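Local coordinates for protein uronate isomerase (PDB 2Q01) that catalyses the isomerisation of D-glucuronate to D-fructuronate and of D-galacturonate to D-tagaturonate in pentose and glucuronate interconversion, at residues 198-203 with 252-257; 258-263 with 284-289; 310-315 with 360-365. All coordinates share one frame; numbering follows the deposited sequence.

Interaction 1: 198-203 with 252-257; sequences RPDAVI and HGHPTA
The backbone of G253 meets the carboxylate of D200 where the two loops draw together, with the CA atoms of R198 and H252 6.0 Å apart. G253 N donates to D200 OD2 at 2.9 Å. It comes in on the syn side of that oxygen, 16° out of the carboxylate plane. A weak second bond joins G253 N to D200 OD1 at 3.3 Å. The D200 CG lies beside its own backbone N, opposite the carbonyl carbon (chi1 -69°), and this brings the carboxylate up to G253. D200 OD2 also forms a salt bridge with R198 NE, and R198 NH1 of the same guanidinium pairs with D251. A CB at G253 would probably come too close to R198 NH2, consistent with a glycine here.

Segment 252-257 leaves the C-terminal end of strand 249-252. In barrels of this superfamily that end of the strands carries the active site.

A water joins three side chains. It donates to D200 OD1 and lies 2.6 Å from H254 NE2. It also lies 2.9 Å from H252 ND1, at the edge of the H252 ring and in its plane. H252 NE2 is bonded to S250 OG. P199 and I203 add carbon contacts to the two histidine rings. P199 CG packs obliquely on the H252 ring, 3.7 Å from H252 CE1. I203 crosses H254 at about a right angle, its CG2 4.0 Å from H254 NE2.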
# COMPACT_ATOMS: atom_id res chain seq x y z
N ARG B 198 -7.20 23.00 -19.97
CA ARG B 198 -6.75 21.62 -20.14
C ARG B 198 -6.21 21.37 -21.56
O ARG B 198 -6.95 20.92 -22.43
CB ARG B 198 -7.88 20.64 -19.84
CG ARG B 198 -7.41 19.22 -19.57
CD ARG B 198 -8.49 18.21 -19.87
NE ARG B 198 -8.05 16.85 -19.57
CZ ARG B 198 -8.34 16.19 -18.45
NH1 ARG B 198 -9.07 16.75 -17.50
NH2 ARG B 198 -7.88 14.96 -18.29
N PRO B 199 -4.90 21.62 -21.78
CA PRO B 199 -4.31 21.59 -23.12
C PRO B 199 -3.98 20.20 -23.68
O PRO B 199 -3.36 20.11 -24.74
CB PRO B 199 -3.04 22.42 -22.95
CG PRO B 199 -2.65 22.23 -21.54
CD PRO B 199 -3.91 21.99 -20.75
N ASP B 200 -4.42 19.14 -23.00
CA ASP B 200 -4.09 17.74 -23.32
C ASP B 200 -4.17 17.32 -24.78
O ASP B 200 -3.32 16.57 -25.26
CB ASP B 200 -4.97 16.79 -22.49
CG ASP B 200 -4.64 16.82 -21.01
OD1 ASP B 200 -3.74 17.58 -20.59
OD2 ASP B 200 -5.30 16.06 -20.27
N ALA B 201 -5.20 17.80 -25.49
CA ALA B 201 -5.42 17.40 -26.88
C ALA B 201 -4.44 18.02 -27.88
O ALA B 201 -4.22 17.45 -28.95
CB ALA B 201 -6.86 17.68 -27.28
N VAL B 202 -3.84 19.16 -27.53
CA VAL B 202 -2.86 19.81 -28.41
C VAL B 202 -1.43 19.60 -27.90
O VAL B 202 -0.48 20.24 -28.37
CB VAL B 202 -3.15 21.33 -28.64
CG1 VAL B 202 -4.49 21.51 -29.33
CG2 VAL B 202 -3.12 22.11 -27.34
N ILE B 203 -1.29 18.70 -26.94
CA ILE B 203 0.01 18.37 -26.35
C ILE B 203 0.36 16.89 -26.59
O ILE B 203 1.50 16.56 -26.90
CB ILE B 203 0.08 18.74 -24.84
CG1 ILE B 203 -0.01 20.27 -24.69
CG2 ILE B 203 1.34 18.16 -24.18
CD1 ILE B 203 0.32 20.81 -23.31
N HIS B 252 -3.71 18.90 -16.33
CA HIS B 252 -2.88 18.06 -17.20
C HIS B 252 -3.03 16.58 -16.91
O HIS B 252 -2.49 16.08 -15.93
CB HIS B 252 -1.41 18.50 -17.11
CG HIS B 252 -1.24 19.98 -17.21
ND1 HIS B 252 -1.18 20.64 -18.42
CD2 HIS B 252 -1.18 20.94 -16.26
CE1 HIS B 252 -1.07 21.94 -18.21
NE2 HIS B 252 -1.06 22.15 -16.91
N GLY B 253 -3.78 15.88 -17.76
CA GLY B 253 -3.99 14.44 -17.63
C GLY B 253 -3.08 13.66 -18.56
O GLY B 253 -3.51 13.17 -19.60
N HIS B 254 -1.81 13.54 -18.18
CA HIS B 254 -0.82 12.84 -18.96
C HIS B 254 -0.73 11.39 -18.47
O HIS B 254 -1.17 11.11 -17.36
CB HIS B 254 0.55 13.52 -18.81
CG HIS B 254 0.62 14.87 -19.46
ND1 HIS B 254 1.75 15.66 -19.40
CD2 HIS B 254 -0.29 15.58 -20.17
CE1 HIS B 254 1.54 16.79 -20.05
NE2 HIS B 254 0.31 16.76 -20.53
N PRO B 255 -0.19 10.47 -19.31
CA PRO B 255 0.08 9.09 -18.86
C PRO B 255 1.08 9.00 -17.71
O PRO B 255 0.98 8.09 -16.88
CB PRO B 255 0.69 8.43 -20.11
CG PRO B 255 0.26 9.26 -21.24
CD PRO B 255 0.17 10.65 -20.73
N THR B 256 2.04 9.91 -17.66
CA THR B 256 3.06 9.91 -16.62
C THR B 256 3.17 11.28 -15.98
O THR B 256 2.58 12.26 -16.46
CB THR B 256 4.45 9.55 -17.20
OG1 THR B 256 4.80 10.49 -18.22
CG2 THR B 256 4.47 8.13 -17.76
N ALA B 257 3.93 11.35 -14.89
CA ALA B 257 4.20 12.62 -14.22
C ALA B 257 5.50 13.26 -14.74
O ALA B 257 5.98 14.24 -14.18
CB ALA B 257 4.27 12.42 -12.71
O HOH W 1 -1.17 18.94 -20.76

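Interaction 2: 258-263 with 284-289; sequences ATADLS and AELFRA
A289 on helix 281-302 packs closely against A258, T259 and A260, which run past it as an extended loop. The A258 carbonyl O is 3.2 Å from A289 CA, a CA-H...O contact. In return A289 O takes a similar contact from T259 CA at 3.4 Å. It also accepts a weak hydrogen bond from A260 N at 3.2 Å. With only methyl groups on A258, A260 and A289, the loop backbone can come right up to the helix. The methyls of A258 and A260 both touch A289 CB.

Toward L262 the packing is looser and partly open to solvent. L286 CD2 reaches A260 CB at 3.9 Å and L262 CD1 at 4.1 Å, and L270 of helix 264-276 touches both leucines.

At the other end, E285 OE2 lies 3.5 Å from A258 CB. The E285 chain bends at chi2 (-63°), which helps turn the carboxylate along its own helix toward R288. There E285 OE1 offers its anti lone pair to R288 NH1 at 2.9 Å, nearly in the guanidinium plane. OE1 is also bonded to T256 OG1. Replacing E285 by alanine would probably leave R288 NH1 and the T256 hydroxyl without this partner and uncover the A258 methyl. R288 also pairs with D204 and E206, so its charge is probably balanced by three acids, while the loop meets this helix segment mainly through backbone and methyl contacts.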
# COMPACT_ATOMS: atom_id res chain seq x y z
N ALA B 258 6.04 12.69 -15.82
CA ALA B 258 7.35 13.06 -16.35
C ALA B 258 7.42 14.52 -16.75
O ALA B 258 6.49 15.03 -17.37
CB ALA B 258 7.71 12.17 -17.53
N THR B 259 8.50 15.18 -16.34
CA THR B 259 8.80 16.55 -16.77
C THR B 259 10.19 16.58 -17.42
O THR B 259 10.98 15.66 -17.23
CB THR B 259 8.78 17.55 -15.58
OG1 THR B 259 9.81 17.24 -14.65
CG2 THR B 259 7.43 17.53 -14.86
N ALA B 260 10.47 17.62 -18.20
CA ALA B 260 11.79 17.77 -18.84
C ALA B 260 12.26 19.22 -18.83
O ALA B 260 11.45 20.13 -18.66
CB ALA B 260 11.75 17.23 -20.26
N ASP B 261 13.55 19.44 -19.01
CA ASP B 261 14.08 20.80 -19.08
C ASP B 261 15.02 20.92 -20.28
O ASP B 261 16.24 21.00 -20.13
CB ASP B 261 14.78 21.16 -17.76
CG ASP B 261 15.00 22.67 -17.60
OD1 ASP B 261 14.38 23.47 -18.34
OD2 ASP B 261 15.79 23.05 -16.72
N LEU B 262 14.43 20.90 -21.47
CA LEU B 262 15.17 21.06 -22.71
C LEU B 262 15.45 22.54 -22.96
O LEU B 262 14.76 23.42 -22.43
CB LEU B 262 14.40 20.47 -23.90
CG LEU B 262 13.93 19.01 -23.89
CD1 LEU B 262 12.98 18.74 -25.06
CD2 LEU B 262 15.09 18.03 -23.89
N SER B 263 16.47 22.80 -23.78
CA SER B 263 16.73 24.15 -24.28
C SER B 263 15.68 24.50 -25.33
O SER B 263 14.90 23.63 -25.76
CB SER B 263 18.14 24.24 -24.87
OG SER B 263 18.25 23.52 -26.08
N ALA B 284 6.84 11.42 -28.06
CA ALA B 284 5.55 11.92 -27.58
C ALA B 284 5.55 12.11 -26.05
O ALA B 284 5.01 13.10 -25.56
CB ALA B 284 4.42 10.99 -28.01
N GLU B 285 6.17 11.17 -25.34
CA GLU B 285 6.42 11.27 -23.90
C GLU B 285 7.28 12.47 -23.54
O GLU B 285 6.98 13.17 -22.58
CB GLU B 285 7.15 10.02 -23.39
CG GLU B 285 6.38 9.16 -22.42
CD GLU B 285 6.06 9.88 -21.11
OE1 GLU B 285 4.89 10.30 -20.95
OE2 GLU B 285 6.96 10.03 -20.26
N LEU B 286 8.33 12.68 -24.32
CA LEU B 286 9.28 13.77 -24.09
C LEU B 286 8.62 15.12 -24.28
O LEU B 286 8.89 16.05 -23.52
CB LEU B 286 10.49 13.64 -25.03
CG LEU B 286 11.91 13.93 -24.52
CD1 LEU B 286 12.85 14.18 -25.69
CD2 LEU B 286 12.02 15.07 -23.52
N PHE B 287 7.75 15.24 -25.28
CA PHE B 287 7.06 16.50 -25.55
C PHE B 287 6.05 16.81 -24.47
O PHE B 287 5.98 17.94 -24.01
CB PHE B 287 6.42 16.50 -26.93
CG PHE B 287 5.83 17.83 -27.33
CD1 PHE B 287 6.66 18.91 -27.64
CD2 PHE B 287 4.45 18.00 -27.41
CE1 PHE B 287 6.11 20.14 -28.02
CE2 PHE B 287 3.89 19.22 -27.78
CZ PHE B 287 4.73 20.29 -28.09
N ARG B 288 5.27 15.81 -24.05
CA ARG B 288 4.35 15.94 -22.92
C ARG B 288 5.07 16.34 -21.63
O ARG B 288 4.58 17.17 -20.86
CB ARG B 288 3.56 14.65 -22.72
CG ARG B 288 2.49 14.41 -23.76
CD ARG B 288 1.60 13.24 -23.37
NE ARG B 288 2.36 12.06 -22.98
CZ ARG B 288 2.57 10.99 -23.75
NH1 ARG B 288 3.27 9.97 -23.29
NH2 ARG B 288 2.08 10.94 -24.98
N ALA B 289 6.24 15.73 -21.40
CA ALA B 289 7.15 16.12 -20.33
C ALA B 289 7.66 17.56 -20.45
O ALA B 289 7.65 18.31 -19.48
CB ALA B 289 8.32 15.14 -20.26

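Interaction 3: 310-315 with 360-365; sequences PGSHRN and FTLDET
The F360 ring turns away from P310, and the two residues meet through the F360 carbonyl, with P310 CD 3.3 Å from F360 O. The ring itself stacks with H309 and also touches N416. The R314 guanidinium has S312 CB over the centre of one face, 4.2 Å above the plane. Its NH1 makes a long, weak ion pair with D331. H313 sets its ring edge-to-face with H316. The D363 carboxylate is met from above its plane by T365 OG1, 52° out of it and 2.8 Å from D363 OD1. The same OD1 forms a salt bridge with R369 of the second subunit.

L362 reaches from its loop to the other segment. Its CD2 touches S312 CB at 3.8 Å and G311 O at 4.0 Å. The S312 hydroxyl stands opposite the backbone N (chi1 -175°), while its CB meets the leucine. The backbone angles of G311 (phi 100°) would jam a CB against the preceding carbonyl, so glycine suits this turn.

Polar atoms between the backbones are served by a water. It donates to P310 O at 2.7 Å and accepts from L362 N at 2.8 Å. Nearby, T361 OG1 accepts from D363 N at 3.2 Å, an ST turn shortly before helix 366-375. Y338 binds both F360 O and T361 OG1.

The contact is buried at the C-terminal ends of two neighbouring parallel strands, 305-308 and 357-359, as the chain leaves the barrel sheet. Short strand 312-313 pairs antiparallel with 332-333. T361, whose CB points away from 310-315, packs on Y367 and L371 of helix 366-375, and W387 touches L362.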
# COMPACT_ATOMS: atom_id res chain seq x y z
N PRO B 310 -1.77 12.55 -13.27
CA PRO B 310 -1.18 11.52 -14.12
C PRO B 310 -1.60 10.08 -13.79
O PRO B 310 -2.18 9.81 -12.73
CB PRO B 310 0.31 11.70 -13.85
CG PRO B 310 0.37 12.17 -12.40
CD PRO B 310 -0.98 12.73 -12.04
N GLY B 311 -1.31 9.17 -14.72
CA GLY B 311 -1.27 7.75 -14.42
C GLY B 311 -2.48 6.93 -14.81
O GLY B 311 -2.71 5.85 -14.26
N SER B 312 -3.26 7.44 -15.76
CA SER B 312 -4.41 6.71 -16.25
C SER B 312 -4.13 6.04 -17.60
O SER B 312 -3.73 6.71 -18.56
CB SER B 312 -5.62 7.64 -16.34
OG SER B 312 -6.78 6.92 -16.72
N HIS B 313 -4.31 4.73 -17.64
CA HIS B 313 -4.30 3.96 -18.89
C HIS B 313 -5.66 4.13 -19.53
O HIS B 313 -6.58 3.35 -19.26
CB HIS B 313 -4.07 2.48 -18.59
CG HIS B 313 -3.69 1.67 -19.79
ND1 HIS B 313 -4.54 1.47 -20.85
CD2 HIS B 313 -2.56 0.98 -20.07
CE1 HIS B 313 -3.94 0.71 -21.75
NE2 HIS B 313 -2.74 0.40 -21.30
N ARG B 314 -5.80 5.14 -20.38
CA ARG B 314 -7.08 5.46 -20.98
C ARG B 314 -7.42 4.49 -22.10
O ARG B 314 -6.53 3.99 -22.78
CB ARG B 314 -7.11 6.91 -21.47
CG ARG B 314 -6.89 7.90 -20.34
CD ARG B 314 -7.23 9.33 -20.71
NE ARG B 314 -6.79 10.27 -19.68
CZ ARG B 314 -7.49 10.60 -18.60
NH1 ARG B 314 -8.70 10.07 -18.38
NH2 ARG B 314 -6.99 11.46 -17.72
N ASN B 315 -8.72 4.21 -22.23
CA ASN B 315 -9.28 3.40 -23.31
C ASN B 315 -8.70 1.99 -23.35
O ASN B 315 -8.30 1.50 -24.41
CB ASN B 315 -9.15 4.11 -24.66
CG ASN B 315 -9.67 5.54 -24.62
OD1 ASN B 315 -10.78 5.80 -24.12
ND2 ASN B 315 -8.88 6.48 -25.12
N PHE B 360 -1.80 15.08 -8.01
CA PHE B 360 -2.83 14.08 -7.78
C PHE B 360 -2.23 12.73 -8.11
O PHE B 360 -1.18 12.66 -8.73
CB PHE B 360 -4.02 14.33 -8.71
CG PHE B 360 -4.89 15.47 -8.27
CD1 PHE B 360 -4.52 16.79 -8.51
CD2 PHE B 360 -6.10 15.22 -7.64
CE1 PHE B 360 -5.33 17.83 -8.11
CE2 PHE B 360 -6.92 16.27 -7.25
CZ PHE B 360 -6.53 17.58 -7.48
N THR B 361 -2.89 11.66 -7.68
CA THR B 361 -2.45 10.32 -7.99
C THR B 361 -3.61 9.33 -8.12
O THR B 361 -4.69 9.55 -7.58
CB THR B 361 -1.39 9.80 -6.97
OG1 THR B 361 -0.54 8.84 -7.60
CG2 THR B 361 -2.04 9.18 -5.75
N LEU B 362 -3.37 8.27 -8.88
CA LEU B 362 -4.27 7.13 -8.98
C LEU B 362 -3.59 5.94 -8.29
O LEU B 362 -4.17 4.86 -8.15
CB LEU B 362 -4.53 6.81 -10.45
CG LEU B 362 -5.92 7.01 -11.07
CD1 LEU B 362 -6.81 7.88 -10.22
CD2 LEU B 362 -5.82 7.54 -12.50
N ASP B 363 -2.36 6.18 -7.85
CA ASP B 363 -1.54 5.18 -7.20
C ASP B 363 -1.35 5.56 -5.73
O ASP B 363 -0.44 6.33 -5.39
CB ASP B 363 -0.19 5.11 -7.93
CG ASP B 363 0.62 3.89 -7.55
OD1 ASP B 363 0.10 3.00 -6.84
OD2 ASP B 363 1.80 3.82 -7.97
N GLU B 364 -2.21 5.00 -4.87
CA GLU B 364 -2.22 5.27 -3.42
C GLU B 364 -0.92 4.98 -2.69
O GLU B 364 -0.67 5.50 -1.60
CB GLU B 364 -3.32 4.45 -2.73
CG GLU B 364 -4.73 4.93 -2.99
CD GLU B 364 -5.74 4.17 -2.15
OE1 GLU B 364 -6.37 4.80 -1.27
OE2 GLU B 364 -5.91 2.95 -2.36
N THR B 365 -0.08 4.15 -3.31
CA THR B 365 1.20 3.74 -2.73
C THR B 365 2.24 4.87 -2.72
O THR B 365 3.23 4.79 -1.99
CB THR B 365 1.74 2.50 -3.45
OG1 THR B 365 2.06 2.82 -4.81
CG2 THR B 365 0.68 1.40 -3.44
O HOH W 2 -1.26 8.16 -10.75

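The three contacts follow one another along the chain, and all lie in the TIM-barrel fold of the uronate isomerase family. The centres of interactions 1 and 2 are about 12 Å apart, and those of 1 and 3 about 13 Å. The centres of interactions 2 and 3 are about 19 Å apart, with nearest atoms about 6 Å from each other. Interaction 1 lies between the others, and its atoms touch those of both. The loop after strand 249-252 runs from it directly into interaction 2 on helix 281-302. That helix leads into strand 305-308 and then interaction 3. Together they join the loops at the C-terminal ends of the barrel strands to an outer helix and, through interaction 3, to the other two subunits.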